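PDB 4UX5: transcription factor MBP1 from Magnaporthe oryzae, which binds DNA through the N-terminal winged helix-turn-helix domain described here and probably activates transcription by RNA polymerase II. Local coordinates for residues Asp45-Ala49 / Thr50-Lys54; Ala20-Gly24 / Ile25-Glu29; Thr64-Glu68 / Arg69-Lys73; Ala98-Arg102 / Asn103-Asp107. All blocks are in the same frame, centred on the assembly; numbering follows the deposited sequence.

Contacts 1, 3 and 4 meet at one hydrophobic centre of the domain, whereas contact 2 stands apart, its centre about 25 Å from that of contact 3. The touching residues of contact 1 are all buried and cap helix 49-55; Leu53 packs on Leu67 of contact 3, and Ala49 and Ile52 on Leu99 and Ile105 of contact 4. Contacts 3 and 4 follow the last turns of helices 60-71 and 93-102, with charged groups outward in contact 3 and an exposed histidine stacked on a buried phenylalanine in contact 4. Contact 2 is a hairpin tip built on strand pairing. Contacts 1, 2 and 3 reach DNA phosphates; contact 4 lies about 10 Å from the DNA at its nearest atom.

Contact 1. Residues Asp45-Ala49 / Thr50-Lys54. With nucleotides of chain C.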
# COMPACT_ATOMS: atom_id res chain seq x y z
N ASP A 45 18.59 -8.59 3.22
CA ASP A 45 18.29 -9.32 4.45
C ASP A 45 17.16 -8.69 5.27
O ASP A 45 17.04 -8.97 6.46
CB ASP A 45 19.54 -9.44 5.32
CG ASP A 45 20.44 -10.58 4.89
OD1 ASP A 45 19.96 -11.47 4.15
OD2 ASP A 45 21.62 -10.59 5.29
N TRP A 46 16.35 -7.85 4.64
CA TRP A 46 15.17 -7.34 5.33
C TRP A 46 14.17 -8.47 5.50
O TRP A 46 14.06 -9.36 4.65
CB TRP A 46 14.54 -6.18 4.56
CG TRP A 46 15.24 -4.87 4.77
CD1 TRP A 46 16.57 -4.68 5.01
CD2 TRP A 46 14.64 -3.57 4.79
NE1 TRP A 46 16.84 -3.34 5.16
CE2 TRP A 46 15.66 -2.64 5.03
CE3 TRP A 46 13.33 -3.11 4.61
CZ2 TRP A 46 15.42 -1.27 5.10
CZ3 TRP A 46 13.09 -1.75 4.68
CH2 TRP A 46 14.13 -0.85 4.93
N ILE A 47 13.44 -8.44 6.62
CA ILE A 47 12.56 -9.54 6.97
C ILE A 47 11.12 -9.05 7.16
O ILE A 47 10.89 -7.89 7.49
CB ILE A 47 13.06 -10.25 8.26
CG1 ILE A 47 12.38 -11.62 8.43
CG2 ILE A 47 12.86 -9.37 9.48
CD1 ILE A 47 13.13 -12.55 9.35
N ASN A 48 10.16 -9.94 6.91
CA ASN A 48 8.74 -9.59 6.99
C ASN A 48 8.24 -9.58 8.43
O ASN A 48 8.06 -10.63 9.05
CB ASN A 48 7.92 -10.57 6.15
CG ASN A 48 6.52 -10.06 5.84
OD1 ASN A 48 5.85 -9.50 6.70
ND2 ASN A 48 6.09 -10.24 4.60
N ALA A 49 8.03 -8.38 8.97
CA ALA A 49 7.60 -8.22 10.35
C ALA A 49 6.17 -8.72 10.56
O ALA A 49 5.80 -9.12 11.67
CB ALA A 49 7.70 -6.76 10.78
N THR A 50 5.38 -8.71 9.50
CA THR A 50 4.01 -9.20 9.57
C THR A 50 3.99 -10.71 9.73
O THR A 50 3.16 -11.26 10.45
CB THR A 50 3.20 -8.80 8.32
OG1 THR A 50 3.35 -7.39 8.08
CG2 THR A 50 1.72 -9.11 8.50
N HIS A 51 4.93 -11.38 9.07
CA HIS A 51 5.09 -12.83 9.20
C HIS A 51 5.52 -13.21 10.61
O HIS A 51 5.11 -14.24 11.15
CB HIS A 51 6.11 -13.36 8.19
CG HIS A 51 5.67 -13.28 6.77
ND1 HIS A 51 6.50 -13.56 5.71
CD2 HIS A 51 4.47 -12.94 6.22
CE1 HIS A 51 5.85 -13.41 4.58
NE2 HIS A 51 4.61 -13.03 4.86
N ILE A 52 6.37 -12.37 11.21
CA ILE A 52 6.88 -12.62 12.55
C ILE A 52 5.76 -12.52 13.58
O ILE A 52 5.58 -13.41 14.41
CB ILE A 52 8.01 -11.64 12.92
CG1 ILE A 52 9.20 -11.82 11.97
CG2 ILE A 52 8.45 -11.84 14.36
CD1 ILE A 52 10.34 -10.85 12.22
N LEU A 53 5.00 -11.43 13.52
CA LEU A 53 3.90 -11.21 14.45
C LEU A 53 2.79 -12.25 14.27
O LEU A 53 2.07 -12.56 15.21
CB LEU A 53 3.34 -9.80 14.29
CG LEU A 53 4.29 -8.67 14.69
CD1 LEU A 53 3.65 -7.31 14.47
CD2 LEU A 53 4.74 -8.83 16.14
N LYS A 54 2.67 -12.79 13.06
CA LYS A 54 1.73 -13.87 12.79
C LYS A 54 2.25 -15.19 13.35
O LYS A 54 1.47 -16.07 13.70
CB LYS A 54 1.47 -14.02 11.29
CG LYS A 54 0.54 -12.96 10.71
CD LYS A 54 0.51 -13.03 9.19
CE LYS A 54 -0.06 -14.35 8.71
NZ LYS A 54 -0.16 -14.41 7.22
P DC C 9 -1.75 -11.09 5.81
OP1 DC C 9 -0.71 -12.14 5.77
OP2 DC C 9 -2.85 -11.17 6.80
O5' DC C 9 -1.04 -9.66 5.94
C5' DC C 9 0.03 -9.32 5.06
C4' DC C 9 -0.25 -8.00 4.35
O4' DC C 9 -1.30 -8.18 3.39
C3' DC C 9 -0.73 -6.87 5.23
O3' DC C 9 0.39 -6.19 5.78
C2' DC C 9 -1.51 -5.98 4.26
C1' DC C 9 -1.88 -6.92 3.11
N1 DC C 9 -3.36 -7.11 2.93
C2 DC C 9 -4.05 -6.36 1.97
O2 DC C 9 -3.43 -5.53 1.30
N3 DC C 9 -5.38 -6.55 1.82
C4 DC C 9 -6.01 -7.45 2.56
N4 DC C 9 -7.33 -7.61 2.37
C5 DC C 9 -5.33 -8.23 3.54
C6 DC C 9 -4.02 -8.03 3.69
P DG C 10 0.30 -5.52 7.24
OP1 DG C 10 1.68 -5.42 7.77
OP2 DG C 10 -0.75 -6.24 8.00
O5' DG C 10 -0.20 -4.03 6.94
C5' DG C 10 0.58 -3.18 6.11
C4' DG C 10 -0.29 -2.12 5.44
O4' DG C 10 -1.45 -2.75 4.83
C3' DG C 10 -0.83 -1.04 6.37
O3' DG C 10 -0.83 0.20 5.70
C2' DG C 10 -2.25 -1.52 6.64
C1' DG C 10 -2.62 -2.12 5.30
N9 DG C 10 -3.68 -3.12 5.38
C8 DG C 10 -3.74 -4.20 6.22
N7 DG C 10 -4.82 -4.92 6.07
C5 DG C 10 -5.52 -4.27 5.07
C6 DG C 10 -6.77 -4.59 4.48
O6 DG C 10 -7.52 -5.54 4.74
N1 DG C 10 -7.12 -3.67 3.50
C2 DG C 10 -6.37 -2.58 3.13
N2 DG C 10 -6.87 -1.81 2.16
N3 DG C 10 -5.20 -2.27 3.67
C4 DG C 10 -4.84 -3.16 4.63
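Asn48 binds the first turn of helix 49-55 through its side chain: OD1 accepts from His51 N at 3.2 Å and, weakly, from Thr50 N at 2.9 Å. The His51 donor stands well above the amide plane, 57° out of it. This turn also meets DNA: Thr50 OG1 donates to OP1 of DG10 of chain C over 2.6 Å, and Lys54 NZ, one turn on, reaches OP1 of DC9 of chain C at 2.7 Å after a bend at chi3. Through its OD1 bonds Asn48 is the N-cap of the first helix of the helix-turn-helix in this KilA-N domain, which sets Thr50 at the N-terminal end, where the helix dipole would probably favour the DG10 phosphate. With CG anti to the backbone N (chi1 -163°), the amide of Asn48 lies nearly flat over one face of the His51 imidazole, the planes 15° apart and ND2 3.1 Å above the ring toward its rim. ND2 is itself bonded to Gln87 O, and His51 ND1 to Met39 N, which ties both stacked groups to neighbouring parts of the fold. Asn48 CB adds a CH-pi contact over the same ring. Behind the cap, Ile47 CG2 touches Ile52 CD1 at 4.0 Å, the two side chains meeting at about a right angle, and Phe113 of helix 110-114 packs against both.

Contact 2. Residues Ala20-Gly24 / Ile25-Glu29; sequences ATYSG and IPVYE. With nucleotides of chain D.
The Tyr22 hydroxyl donates to Glu29 OE1 over 2.8 Å, joining the last residue of strand 16-22 to Glu29, four residues past the start of strand 25-32. OE1 receives it on its syn lone pair and lies in the plane of the phenol ring, at its edge; the ring and carboxylate planes are 49° apart. The glutamate gets there by stretching out: CG lies opposite the backbone N (chi1 -178°) and the chain stays extended beyond it. Tyr22 instead sets CG beside its own backbone N (chi1 -52°), which lays the ring back along the face it shares with Ala20, Val27 and Glu29. A water bonded to Glu29 OE2 makes a weak link to the same hydroxyl, while Gln31 NE2 also holds OE2.

These residues form the hairpin of strands 16-22 and 25-32, closed by a type I' turn from Tyr22 to Ile25. Ser23 and Gly24 occupy its two central positions, both with positive phi. Tyr22 and Ile25 make a hydrogen-bonded pair next to the turn, as do Ala20 and Val27 farther back; between them Thr21 faces Pro26 in a non-hydrogen-bonded pair.

Val27 sets CG2 between its backbone N and carbonyl carbon, and that methyl meets Tyr22 CE2 at the ring edge, 3.7 Å away. Met39 also touches Tyr22, and the ring of Tyr83 meets its ring with nearly parallel planes. At the tip, Ser23 N makes a weak bond to OP1 of DC10 of chain D, 3.3 Å long, and Ser23 OG lies 3.3 Å from C4' of DT9 of chain D.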
# COMPACT_ATOMS: atom_id res chain seq x y z
N ALA A 20 12.79 -18.90 -2.60
CA ALA A 20 11.75 -18.60 -3.58
C ALA A 20 11.97 -17.25 -4.25
O ALA A 20 12.85 -16.48 -3.85
CB ALA A 20 10.39 -18.64 -2.92
N THR A 21 11.17 -16.97 -5.27
CA THR A 21 11.23 -15.69 -5.96
C THR A 21 9.83 -15.15 -6.22
O THR A 21 9.03 -15.78 -6.91
CB THR A 21 11.99 -15.82 -7.30
OG1 THR A 21 13.36 -16.14 -7.04
CG2 THR A 21 11.92 -14.51 -8.07
N TYR A 22 9.54 -13.99 -5.66
CA TYR A 22 8.23 -13.37 -5.84
C TYR A 22 8.38 -11.98 -6.45
O TYR A 22 9.05 -11.12 -5.89
CB TYR A 22 7.48 -13.29 -4.51
CG TYR A 22 7.40 -14.61 -3.78
CD1 TYR A 22 6.54 -15.61 -4.21
CD2 TYR A 22 8.20 -14.86 -2.66
CE1 TYR A 22 6.46 -16.82 -3.54
CE2 TYR A 22 8.13 -16.07 -1.99
CZ TYR A 22 7.26 -17.04 -2.44
OH TYR A 22 7.19 -18.25 -1.78
N SER A 23 7.73 -11.78 -7.60
CA SER A 23 7.82 -10.53 -8.35
C SER A 23 9.26 -10.16 -8.66
O SER A 23 9.63 -8.99 -8.65
CB SER A 23 7.14 -9.39 -7.58
OG SER A 23 5.75 -9.63 -7.43
N GLY A 24 10.08 -11.17 -8.95
CA GLY A 24 11.47 -10.95 -9.29
C GLY A 24 12.32 -10.61 -8.09
O GLY A 24 13.43 -10.10 -8.23
N ILE A 25 11.80 -10.90 -6.90
CA ILE A 25 12.53 -10.64 -5.66
C ILE A 25 12.87 -11.94 -4.95
O ILE A 25 12.00 -12.59 -4.36
CB ILE A 25 11.73 -9.74 -4.71
CG1 ILE A 25 11.43 -8.40 -5.39
CG2 ILE A 25 12.49 -9.52 -3.41
CD1 ILE A 25 10.71 -7.41 -4.49
N PRO A 26 14.15 -12.34 -5.01
CA PRO A 26 14.66 -13.54 -4.33
C PRO A 26 14.57 -13.41 -2.82
O PRO A 26 15.00 -12.40 -2.26
CB PRO A 26 16.12 -13.61 -4.79
CG PRO A 26 16.18 -12.80 -6.03
CD PRO A 26 15.19 -11.69 -5.82
N VAL A 27 13.99 -14.41 -2.16
CA VAL A 27 13.91 -14.42 -0.71
C VAL A 27 14.33 -15.77 -0.13
O VAL A 27 14.36 -16.78 -0.83
CB VAL A 27 12.47 -14.12 -0.21
CG1 VAL A 27 12.03 -12.73 -0.63
CG2 VAL A 27 11.50 -15.18 -0.71
N TYR A 28 14.67 -15.76 1.16
CA TYR A 28 14.78 -16.99 1.92
C TYR A 28 13.47 -17.18 2.66
O TYR A 28 12.94 -16.23 3.23
CB TYR A 28 15.96 -16.94 2.90
CG TYR A 28 17.30 -16.69 2.25
CD1 TYR A 28 17.83 -17.59 1.34
CD2 TYR A 28 18.04 -15.55 2.55
CE1 TYR A 28 19.06 -17.37 0.74
CE2 TYR A 28 19.27 -15.32 1.96
CZ TYR A 28 19.77 -16.23 1.06
OH TYR A 28 20.99 -16.00 0.47
N GLU A 29 12.94 -18.39 2.64
CA GLU A 29 11.66 -18.66 3.30
C GLU A 29 11.76 -19.82 4.27
O GLU A 29 12.06 -20.95 3.88
CB GLU A 29 10.58 -18.93 2.26
CG GLU A 29 9.19 -19.16 2.86
CD GLU A 29 8.11 -19.23 1.80
OE1 GLU A 29 8.38 -18.89 0.63
OE2 GLU A 29 6.97 -19.62 2.14
P DC D 10 4.63 -13.15 -9.58
OP1 DC D 10 4.59 -12.66 -8.19
OP2 DC D 10 5.94 -13.50 -10.17
O5' DC D 10 3.71 -14.45 -9.73
C5' DC D 10 3.40 -15.23 -8.60
C4' DC D 10 2.17 -16.08 -8.86
O4' DC D 10 1.03 -15.22 -9.08
C3' DC D 10 2.26 -16.99 -10.08
O3' DC D 10 2.24 -18.34 -9.66
C2' DC D 10 1.02 -16.64 -10.93
C1' DC D 10 0.14 -15.88 -9.94
N1 DC D 10 -0.75 -14.87 -10.58
C2 DC D 10 -2.11 -14.83 -10.24
O2 DC D 10 -2.54 -15.64 -9.42
N3 DC D 10 -2.91 -13.91 -10.83
C4 DC D 10 -2.40 -13.05 -11.71
N4 DC D 10 -3.23 -12.15 -12.26
C5 DC D 10 -1.02 -13.07 -12.07
C6 DC D 10 -0.24 -13.99 -11.49
P DT D 9 3.04 -6.38 -9.74
OP1 DT D 9 4.07 -5.33 -9.60
OP2 DT D 9 2.36 -6.58 -11.04
O5' DT D 9 3.65 -7.78 -9.29
C5' DT D 9 3.55 -8.91 -10.15
C4' DT D 9 3.12 -10.14 -9.37
O4' DT D 9 1.91 -9.86 -8.64
C3' DT D 9 2.77 -11.34 -10.24
O3' DT D 9 3.96 -12.08 -10.59
C2' DT D 9 1.81 -12.13 -9.34
C1' DT D 9 1.15 -11.04 -8.49
N1 DT D 9 -0.27 -10.75 -8.88
C2 DT D 9 -1.29 -11.42 -8.25
O2 DT D 9 -1.11 -12.26 -7.38
N3 DT D 9 -2.55 -11.08 -8.67
C4 DT D 9 -2.88 -10.15 -9.64
O4 DT D 9 -4.04 -9.91 -9.95
C5 DT D 9 -1.76 -9.48 -10.25
C6 DT D 9 -0.52 -9.80 -9.85
O HOH W 1 4.74 -19.23 0.29

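Contact 3. Residues Thr64-Glu68 / Arg69-Lys73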
# COMPACT_ATOMS: atom_id res chain seq x y z
N THR A 64 -1.81 -5.19 13.96
CA THR A 64 -2.07 -3.90 13.33
C THR A 64 -1.60 -2.78 14.26
O THR A 64 -0.94 -1.83 13.83
CB THR A 64 -3.56 -3.69 12.99
OG1 THR A 64 -3.97 -4.66 12.02
CG2 THR A 64 -3.79 -2.30 12.44
N ARG A 65 -1.96 -2.89 15.54
CA ARG A 65 -1.57 -1.91 16.54
C ARG A 65 -0.05 -1.89 16.75
O ARG A 65 0.56 -0.82 16.83
CB ARG A 65 -2.27 -2.18 17.87
CG ARG A 65 -1.88 -1.22 18.97
CD ARG A 65 -2.25 -1.75 20.35
NE ARG A 65 -1.72 -0.91 21.42
CZ ARG A 65 -1.75 -1.23 22.71
NH1 ARG A 65 -2.28 -2.38 23.09
NH2 ARG A 65 -1.24 -0.40 23.61
N ILE A 66 0.55 -3.07 16.82
CA ILE A 66 1.98 -3.20 17.03
C ILE A 66 2.77 -2.64 15.85
O ILE A 66 3.76 -1.92 16.03
CB ILE A 66 2.40 -4.66 17.26
CG1 ILE A 66 1.69 -5.22 18.50
CG2 ILE A 66 3.90 -4.78 17.41
CD1 ILE A 66 2.03 -6.67 18.80
N LEU A 67 2.32 -2.95 14.64
CA LEU A 67 2.98 -2.47 13.43
C LEU A 67 2.90 -0.95 13.33
O LEU A 67 3.88 -0.29 12.97
CB LEU A 67 2.37 -3.11 12.19
CG LEU A 67 2.70 -4.58 11.96
CD1 LEU A 67 1.69 -5.21 11.01
CD2 LEU A 67 4.11 -4.74 11.43
N GLU A 68 1.75 -0.39 13.68
CA GLU A 68 1.52 1.04 13.55
C GLU A 68 2.20 1.86 14.65
O GLU A 68 2.79 2.90 14.38
CB GLU A 68 0.01 1.34 13.56
CG GLU A 68 -0.68 1.03 12.25
CD GLU A 68 -2.18 1.24 12.32
OE1 GLU A 68 -2.77 0.98 13.39
OE2 GLU A 68 -2.77 1.67 11.30
N ARG A 69 2.12 1.37 15.88
CA ARG A 69 2.57 2.15 17.04
C ARG A 69 4.05 1.94 17.36
O ARG A 69 4.63 2.71 18.13
CB ARG A 69 1.72 1.81 18.26
CG ARG A 69 0.33 2.41 18.23
CD ARG A 69 -0.44 2.13 19.51
NE ARG A 69 -1.44 3.15 19.78
CZ ARG A 69 -2.66 3.17 19.24
NH1 ARG A 69 -3.03 2.22 18.40
NH2 ARG A 69 -3.50 4.15 19.55
N GLU A 70 4.66 0.92 16.78
CA GLU A 70 6.03 0.56 17.13
C GLU A 70 6.91 0.36 15.90
O GLU A 70 7.91 1.07 15.71
CB GLU A 70 6.04 -0.71 17.98
CG GLU A 70 5.25 -0.59 19.27
CD GLU A 70 5.04 -1.93 19.95
OE1 GLU A 70 5.71 -2.91 19.57
OE2 GLU A 70 4.19 -2.00 20.86
N VAL A 71 6.55 -0.60 15.06
CA VAL A 71 7.36 -0.99 13.91
C VAL A 71 7.48 0.13 12.88
O VAL A 71 8.57 0.38 12.35
CB VAL A 71 6.78 -2.24 13.23
CG1 VAL A 71 7.67 -2.68 12.08
CG2 VAL A 71 6.63 -3.37 14.24
N GLN A 72 6.38 0.82 12.60
CA GLN A 72 6.37 1.88 11.58
C GLN A 72 7.18 3.11 12.00
O GLN A 72 7.49 3.95 11.16
CB GLN A 72 4.94 2.30 11.25
CG GLN A 72 4.22 1.36 10.30
CD GLN A 72 2.80 1.82 10.00
OE1 GLN A 72 2.39 2.91 10.40
NE2 GLN A 72 2.04 0.99 9.29
N LYS A 73 7.51 3.21 13.28
CA LYS A 73 8.24 4.37 13.78
C LYS A 73 9.74 4.24 13.54
O LYS A 73 10.52 5.09 13.96
CB LYS A 73 7.97 4.57 15.27
CG LYS A 73 6.53 4.98 15.57
CD LYS A 73 6.16 6.24 14.80
CE LYS A 73 4.69 6.58 14.98
NZ LYS A 73 4.31 7.80 14.22
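Leu67 and Val71 form the close-packed side of this last stretch of helix 60-71, lying side by side and pointing the same way, with Leu67 CD2 4.0 Å from Val71 CG2. Ile66 CG2 adds a looser touch to the same valine methyl at 4.4 Å. Inward of these, Leu53 of helix 49-55 covers Ile66 and Leu67, and Ile91 of strand 88-91 meets Val71. The backbone widens here into a pi-type turn: Val71 N bonds to Ile66 O at 3.2 Å, in the carbonyl plane, and Gln72 N to Leu67 O at 2.8 Å, both five residues apart. Just before this the spacing is still the regular four, from Arg69 N to Arg65 O.

Arg65, Arg69 and Glu70 make the looser, solvent side. Arg65 sends CG out opposite its backbone N (chi1 178°), 3.7 Å from Arg69 NH1, and Arg69 places its CD at the edge of the Arg65 guanidinium, the two guanidinium planes 82° apart. Glu70 OE1 rests on Ile66 CG2 at 3.4 Å. On a separate, DNA-facing flank, Glu68 and Gln72 run alongside each other, meeting through Glu68 CG, while Gln72 NE2 bonds to a DNA phosphate. With their NE atoms 4.4 Å apart, the like charges of Arg65 and Arg69 probably disfavour closer approach of their heads, and Gln72 offers the backbone of the DNA a neutral donor beside the acidic Glu68.

Contact 4. Residues Ala98-Arg102 / Asn103-Asp107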
# COMPACT_ATOMS: atom_id res chain seq x y z
N ALA A 98 15.15 -8.03 16.91
CA ALA A 98 14.71 -7.30 18.10
C ALA A 98 13.22 -7.50 18.33
O ALA A 98 12.79 -7.80 19.44
CB ALA A 98 15.04 -5.82 17.96
N LEU A 99 12.44 -7.32 17.27
CA LEU A 99 10.99 -7.51 17.32
C LEU A 99 10.61 -8.92 17.76
O LEU A 99 9.68 -9.10 18.54
CB LEU A 99 10.37 -7.21 15.95
CG LEU A 99 8.85 -7.35 15.84
CD1 LEU A 99 8.15 -6.26 16.64
CD2 LEU A 99 8.41 -7.31 14.38
N ALA A 100 11.34 -9.90 17.25
CA ALA A 100 11.06 -11.30 17.56
C ALA A 100 11.35 -11.59 19.03
O ALA A 100 10.64 -12.37 19.67
CB ALA A 100 11.88 -12.21 16.67
N HIS A 101 12.39 -10.95 19.57
CA HIS A 101 12.70 -11.09 20.98
C HIS A 101 11.63 -10.44 21.84
O HIS A 101 11.08 -11.08 22.73
CB HIS A 101 14.08 -10.48 21.29
CG HIS A 101 15.22 -11.38 20.96
ND1 HIS A 101 16.10 -11.12 19.92
CD2 HIS A 101 15.65 -12.53 21.52
CE1 HIS A 101 17.00 -12.08 19.86
NE2 HIS A 101 16.75 -12.95 20.83
N ARG A 102 11.32 -9.17 21.55
CA ARG A 102 10.33 -8.40 22.31
C ARG A 102 8.96 -9.08 22.36
O ARG A 102 8.19 -8.86 23.30
CB ARG A 102 10.18 -6.99 21.74
CG ARG A 102 11.44 -6.14 21.79
CD ARG A 102 11.12 -4.66 21.63
NE ARG A 102 10.21 -4.39 20.52
CZ ARG A 102 10.60 -4.09 19.28
NH1 ARG A 102 11.89 -4.04 18.99
NH2 ARG A 102 9.70 -3.85 18.34
N ASN A 103 8.66 -9.89 21.35
CA ASN A 103 7.38 -10.58 21.29
C ASN A 103 7.52 -12.08 21.51
O ASN A 103 6.64 -12.86 21.15
CB ASN A 103 6.70 -10.31 19.95
CG ASN A 103 6.29 -8.85 19.79
OD1 ASN A 103 5.18 -8.47 20.17
ND2 ASN A 103 7.18 -8.04 19.24
N ASN A 104 8.65 -12.48 22.10
CA ASN A 104 8.84 -13.85 22.58
C ASN A 104 8.65 -14.93 21.51
O ASN A 104 7.87 -15.87 21.70
CB ASN A 104 7.87 -14.11 23.75
CG ASN A 104 8.32 -15.27 24.64
OD1 ASN A 104 9.51 -15.48 24.85
ND2 ASN A 104 7.35 -16.02 25.15
N ILE A 105 9.36 -14.81 20.40
CA ILE A 105 9.18 -15.74 19.29
C ILE A 105 10.49 -16.03 18.55
O ILE A 105 10.51 -16.78 17.57
CB ILE A 105 8.12 -15.20 18.29
CG1 ILE A 105 7.54 -16.32 17.41
CG2 ILE A 105 8.69 -14.07 17.44
CD1 ILE A 105 6.92 -17.45 18.19
N PHE A 106 11.58 -15.44 19.02
CA PHE A 106 12.87 -15.60 18.37
C PHE A 106 13.33 -17.05 18.29
O PHE A 106 13.93 -17.47 17.30
CB PHE A 106 13.94 -14.77 19.09
CG PHE A 106 15.30 -14.89 18.48
CD1 PHE A 106 15.65 -14.12 17.38
CD2 PHE A 106 16.23 -15.78 18.99
CE1 PHE A 106 16.91 -14.23 16.81
CE2 PHE A 106 17.49 -15.89 18.42
CZ PHE A 106 17.82 -15.12 17.33
N ASP A 107 13.05 -17.82 19.34
CA ASP A 107 13.49 -19.21 19.40
C ASP A 107 12.83 -20.08 18.33
O ASP A 107 13.49 -20.91 17.71
CB ASP A 107 13.21 -19.80 20.79
CG ASP A 107 14.12 -19.23 21.86
OD1 ASP A 107 15.24 -18.79 21.51
OD2 ASP A 107 13.72 -19.21 23.04
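Helix 93-102 ends in a Schellman motif, in which Ile105 N bonds to Ala100 O at 2.9 Å and Asn104 N to His101 O at 2.9 Å, with Asn104 as the C-prime residue at positive phi. The chain thereby turns back over the last helical turn and enters the loop leading to helix 110-114, within the KilA-N domain. Beside the turn, Asn103 folds its amide back to the helix: ND2 donates almost straight to Leu99 O over 2.8 Å, the carbonyl oxygen lying in the amide plane. Asn103 N shares that oxygen through a weaker bond, so Leu99 O is gripped twice by one residue. Leu99 CD1 also lies against ND2, and Leu53 and Ile66 from the two neighbouring helices pack on Asn103.

The reversal brings Ile105 and Phe106 back onto Ala100. Ile105 CG2 meets Ala100 CB at 3.8 Å and continues inward to Ile52 of helix 49-55, whereas the Ala100 methyl also sits at the edge of the Phe106 ring. Exposed His101 lies over the buried Phe106 in an offset stack, centroids 4.1 Å apart and planes at 18°. Phe106 reaches it with CG opposite its backbone N (chi1 180°), and Phe113 meets the phenylalanine too. Within the stack, His101 CE1 stands 3.4 Å above the centre of the Phe106 ring.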